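Side-chain contact in sugar-binding transport ATP-binding protein (Pyrococcus horikoshii, PDB 1V43), which probably binds and hydrolyses ATP as the ATPase subunit of an ABC transporter that takes up sugars: residues 204-209 and 227-232. Residues are numbered along the deposited sequence; the frame is centred on the assembly and turned at random.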
ATOM      1  N   GLU A 204       5.621  -4.280   6.243  1.00 26.04           N
ATOM      2  CA  GLU A 204       5.411  -4.897   7.556  1.00 27.42           C
ATOM      3  C   GLU A 204       6.754  -5.415   8.075  1.00 25.84           C
ATOM      4  O   GLU A 204       7.089  -5.251   9.241  1.00 21.45           O
ATOM      5  CB  GLU A 204       4.404  -6.047   7.439  1.00 22.48           C
ATOM      6  CG  GLU A 204       4.011  -6.721   8.761  1.00 23.28           C
ATOM      7  CD  GLU A 204       2.654  -7.424   8.657  1.00 30.84           C
ATOM      8  OE1 GLU A 204       1.660  -6.725   8.380  1.00 26.29           O
ATOM      9  OE2 GLU A 204       2.578  -8.659   8.847  1.00 35.30           O
ATOM     10  N   ALA A 205       7.526  -6.027   7.190  1.00 24.14           N
ATOM     11  CA  ALA A 205       8.830  -6.541   7.577  1.00 31.50           C
ATOM     12  C   ALA A 205       9.718  -5.408   8.121  1.00 27.01           C
ATOM     13  O   ALA A 205      10.286  -5.532   9.194  1.00 22.35           O
ATOM     14  CB  ALA A 205       9.486  -7.223   6.386  1.00 21.71           C
ATOM     15  N   MET A 206       9.816  -4.303   7.384  1.00 24.47           N
ATOM     16  CA  MET A 206      10.627  -3.159   7.797  1.00 25.24           C
ATOM     17  C   MET A 206      10.152  -2.563   9.112  1.00 25.15           C
ATOM     18  O   MET A 206      10.936  -2.014   9.881  1.00 26.03           O
ATOM     19  CB  MET A 206      10.595  -2.077   6.717  1.00 27.65           C
ATOM     20  CG  MET A 206      11.361  -2.427   5.443  1.00 27.36           C
ATOM     21  SD  MET A 206      13.131  -2.410   5.734  1.00 24.86           S
ATOM     22  CE  MET A 206      13.485  -0.670   5.569  1.00 23.20           C
ATOM     23  N   THR A 207       8.855  -2.670   9.364  1.00 23.40           N
ATOM     24  CA  THR A 207       8.246  -2.136  10.581  1.00 19.05           C
ATOM     25  C   THR A 207       8.502  -2.993  11.804  1.00 24.50           C
ATOM     26  O   THR A 207       8.696  -2.480  12.909  1.00 25.13           O
ATOM     27  CB  THR A 207       6.717  -2.056  10.470  1.00 19.62           C
ATOM     28  OG1 THR A 207       6.349  -1.309   9.303  1.00 27.35           O
ATOM     29  CG2 THR A 207       6.143  -1.417  11.714  1.00 20.69           C
ATOM     30  N   MET A 208       8.507  -4.303  11.616  1.00 21.89           N
ATOM     31  CA  MET A 208       8.649  -5.171  12.768  1.00 23.96           C
ATOM     32  C   MET A 208       9.970  -5.866  13.096  1.00 25.76           C
ATOM     33  O   MET A 208      10.280  -6.081  14.266  1.00 23.15           O
ATOM     34  CB  MET A 208       7.520  -6.196  12.703  1.00 23.19           C
ATOM     35  CG  MET A 208       6.130  -5.530  12.803  1.00 21.67           C
ATOM     36  SD  MET A 208       4.848  -6.713  12.483  1.00 36.10           S
ATOM     37  CE  MET A 208       4.402  -7.101  14.203  1.00 24.92           C
ATOM     38  N   GLY A 209      10.757  -6.205  12.086  1.00 24.23           N
ATOM     39  CA  GLY A 209      11.988  -6.919  12.376  1.00 27.29           C
ATOM     40  C   GLY A 209      13.197  -6.149  12.870  1.00 29.87           C
ATOM     41  O   GLY A 209      13.489  -5.049  12.399  1.00 21.20           O
ATOM     42  N   THR A 227      17.688  -1.096   8.084  1.00 28.17           N
ATOM     43  CA  THR A 227      18.578  -0.097   7.505  1.00 25.24           C
ATOM     44  C   THR A 227      19.581  -0.766   6.573  1.00 27.10           C
ATOM     45  O   THR A 227      19.836  -0.292   5.459  1.00 31.67           O
ATOM     46  CB  THR A 227      19.371   0.663   8.595  1.00 33.94           C
ATOM     47  OG1 THR A 227      18.462   1.353   9.458  1.00 32.26           O
ATOM     48  CG2 THR A 227      20.326   1.677   7.955  1.00 29.80           C
ATOM     49  N   GLU A 228      20.146  -1.878   7.017  1.00 25.81           N
ATOM     50  CA  GLU A 228      21.123  -2.586   6.195  1.00 29.09           C
ATOM     51  C   GLU A 228      20.537  -3.150   4.901  1.00 23.66           C
ATOM     52  O   GLU A 228      21.141  -2.994   3.839  1.00 23.83           O
ATOM     53  CB  GLU A 228      21.790  -3.711   6.993  1.00 30.91           C
ATOM     54  CG  GLU A 228      22.684  -3.235   8.134  1.00 35.68           C
ATOM     55  CD  GLU A 228      23.328  -4.399   8.886  1.00 44.73           C
ATOM     56  OE1 GLU A 228      22.595  -5.306   9.345  1.00 37.24           O
ATOM     57  OE2 GLU A 228      24.568  -4.405   9.019  1.00 43.66           O
ATOM     58  N   VAL A 229      19.373  -3.793   4.962  1.00 18.47           N
ATOM     59  CA  VAL A 229      18.810  -4.347   3.732  1.00 23.93           C
ATOM     60  C   VAL A 229      18.245  -3.259   2.817  1.00 23.73           C
ATOM     61  O   VAL A 229      18.178  -3.432   1.608  1.00 26.08           O
ATOM     62  CB  VAL A 229      17.729  -5.428   4.013  1.00 27.89           C
ATOM     63  CG1 VAL A 229      18.373  -6.590   4.747  1.00 25.31           C
ATOM     64  CG2 VAL A 229      16.553  -4.842   4.822  1.00 24.27           C
ATOM     65  N   TYR A 230      17.857  -2.126   3.390  1.00 28.39           N
ATOM     66  CA  TYR A 230      17.323  -1.050   2.571  1.00 25.63           C
ATOM     67  C   TYR A 230      18.441  -0.213   1.919  1.00 24.19           C
ATOM     68  O   TYR A 230      18.452  -0.032   0.708  1.00 25.66           O
ATOM     69  CB  TYR A 230      16.414  -0.146   3.407  1.00 23.21           C
ATOM     70  CG  TYR A 230      15.981   1.095   2.655  1.00 24.56           C
ATOM     71  CD1 TYR A 230      15.016   1.028   1.640  1.00 23.31           C
ATOM     72  CD2 TYR A 230      16.547   2.326   2.940  1.00 19.48           C
ATOM     73  CE1 TYR A 230      14.634   2.168   0.937  1.00 19.87           C
ATOM     74  CE2 TYR A 230      16.179   3.462   2.247  1.00 23.57           C
ATOM     75  CZ  TYR A 230      15.226   3.383   1.248  1.00 27.98           C
ATOM     76  OH  TYR A 230      14.894   4.527   0.557  1.00 25.56           O
ATOM     77  N   LEU A 231      19.369   0.304   2.723  1.00 22.98           N
ATOM     78  CA  LEU A 231      20.464   1.120   2.194  1.00 25.92           C
ATOM     79  C   LEU A 231      21.511   0.305   1.463  1.00 31.39           C
ATOM     80  O   LEU A 231      22.166   0.812   0.550  1.00 28.17           O
ATOM     81  CB  LEU A 231      21.165   1.898   3.309  1.00 24.16           C
ATOM     82  CG  LEU A 231      20.359   2.984   4.018  1.00 31.17           C
ATOM     83  CD1 LEU A 231      21.192   3.565   5.155  1.00 30.34           C
ATOM     84  CD2 LEU A 231      19.958   4.062   3.019  1.00 28.20           C
ATOM     85  N   ARG A 232      21.677  -0.954   1.854  1.00 26.71           N
ATOM     86  CA  ARG A 232      22.690  -1.772   1.201  1.00 30.02           C
ATOM     87  C   ARG A 232      22.251  -3.169   0.772  1.00 27.63           C
ATOM     88  O   ARG A 232      22.749  -4.171   1.268  1.00 21.65           O
ATOM     89  CB  ARG A 232      23.938  -1.842   2.096  1.00 28.73           C
ATOM     90  CG  ARG A 232      24.702  -0.510   2.151  1.00 32.01           C
ATOM     91  CD  ARG A 232      25.783  -0.478   3.224  1.00 40.13           C
ATOM     92  NE  ARG A 232      25.222  -0.310   4.566  1.00 58.55           N
ATOM     93  CZ  ARG A 232      24.720   0.829   5.044  1.00 60.21           C
ATOM     94  NH1 ARG A 232      24.706   1.930   4.297  1.00 59.50           N
ATOM     95  NH2 ARG A 232      24.215   0.864   6.270  1.00 55.85           N
TER
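The OH of Tyr-230 is hydrogen-bonded to Glu-291 OE2, which ties down the far end of a side chain whose root meets Met-206. Across the two helices the contact is purely apolar: CE of Met-206 reaches CB of Tyr-230 at 3.7 Å, lying oblique to the phenol ring, and SD of Met-206 sits 4.3 Å from Val-229 CG2. Bends at chi2 (-71°) and chi3 (-83°) turn the terminal methyl toward helix 226-231, although the first bond of the side chain does not aim there. Tyr-230 has CG anti to the backbone N (chi1 172°), which leads its ring away and leaves CB as the touching atom; the two side chains cross at about a right angle. The backbones stay well apart (Met-206 CA to Thr-227 CA 8.5 Å), and the small contact, 114 Å² in total, is made mainly by Met-206. Ile-242 touches Met-206 and Val-229, while Ala-319 and Gly-321 of the second subunit pack on Met-206 and Tyr-230. The contact joins the helix after hairpin 211-216/219-224 to helix 202-208, the beta-alpha-beta crossover from strand 194-199 to strand 211-216 over strand 39-43, as in the P-loop NTPase core of ABC ATPases.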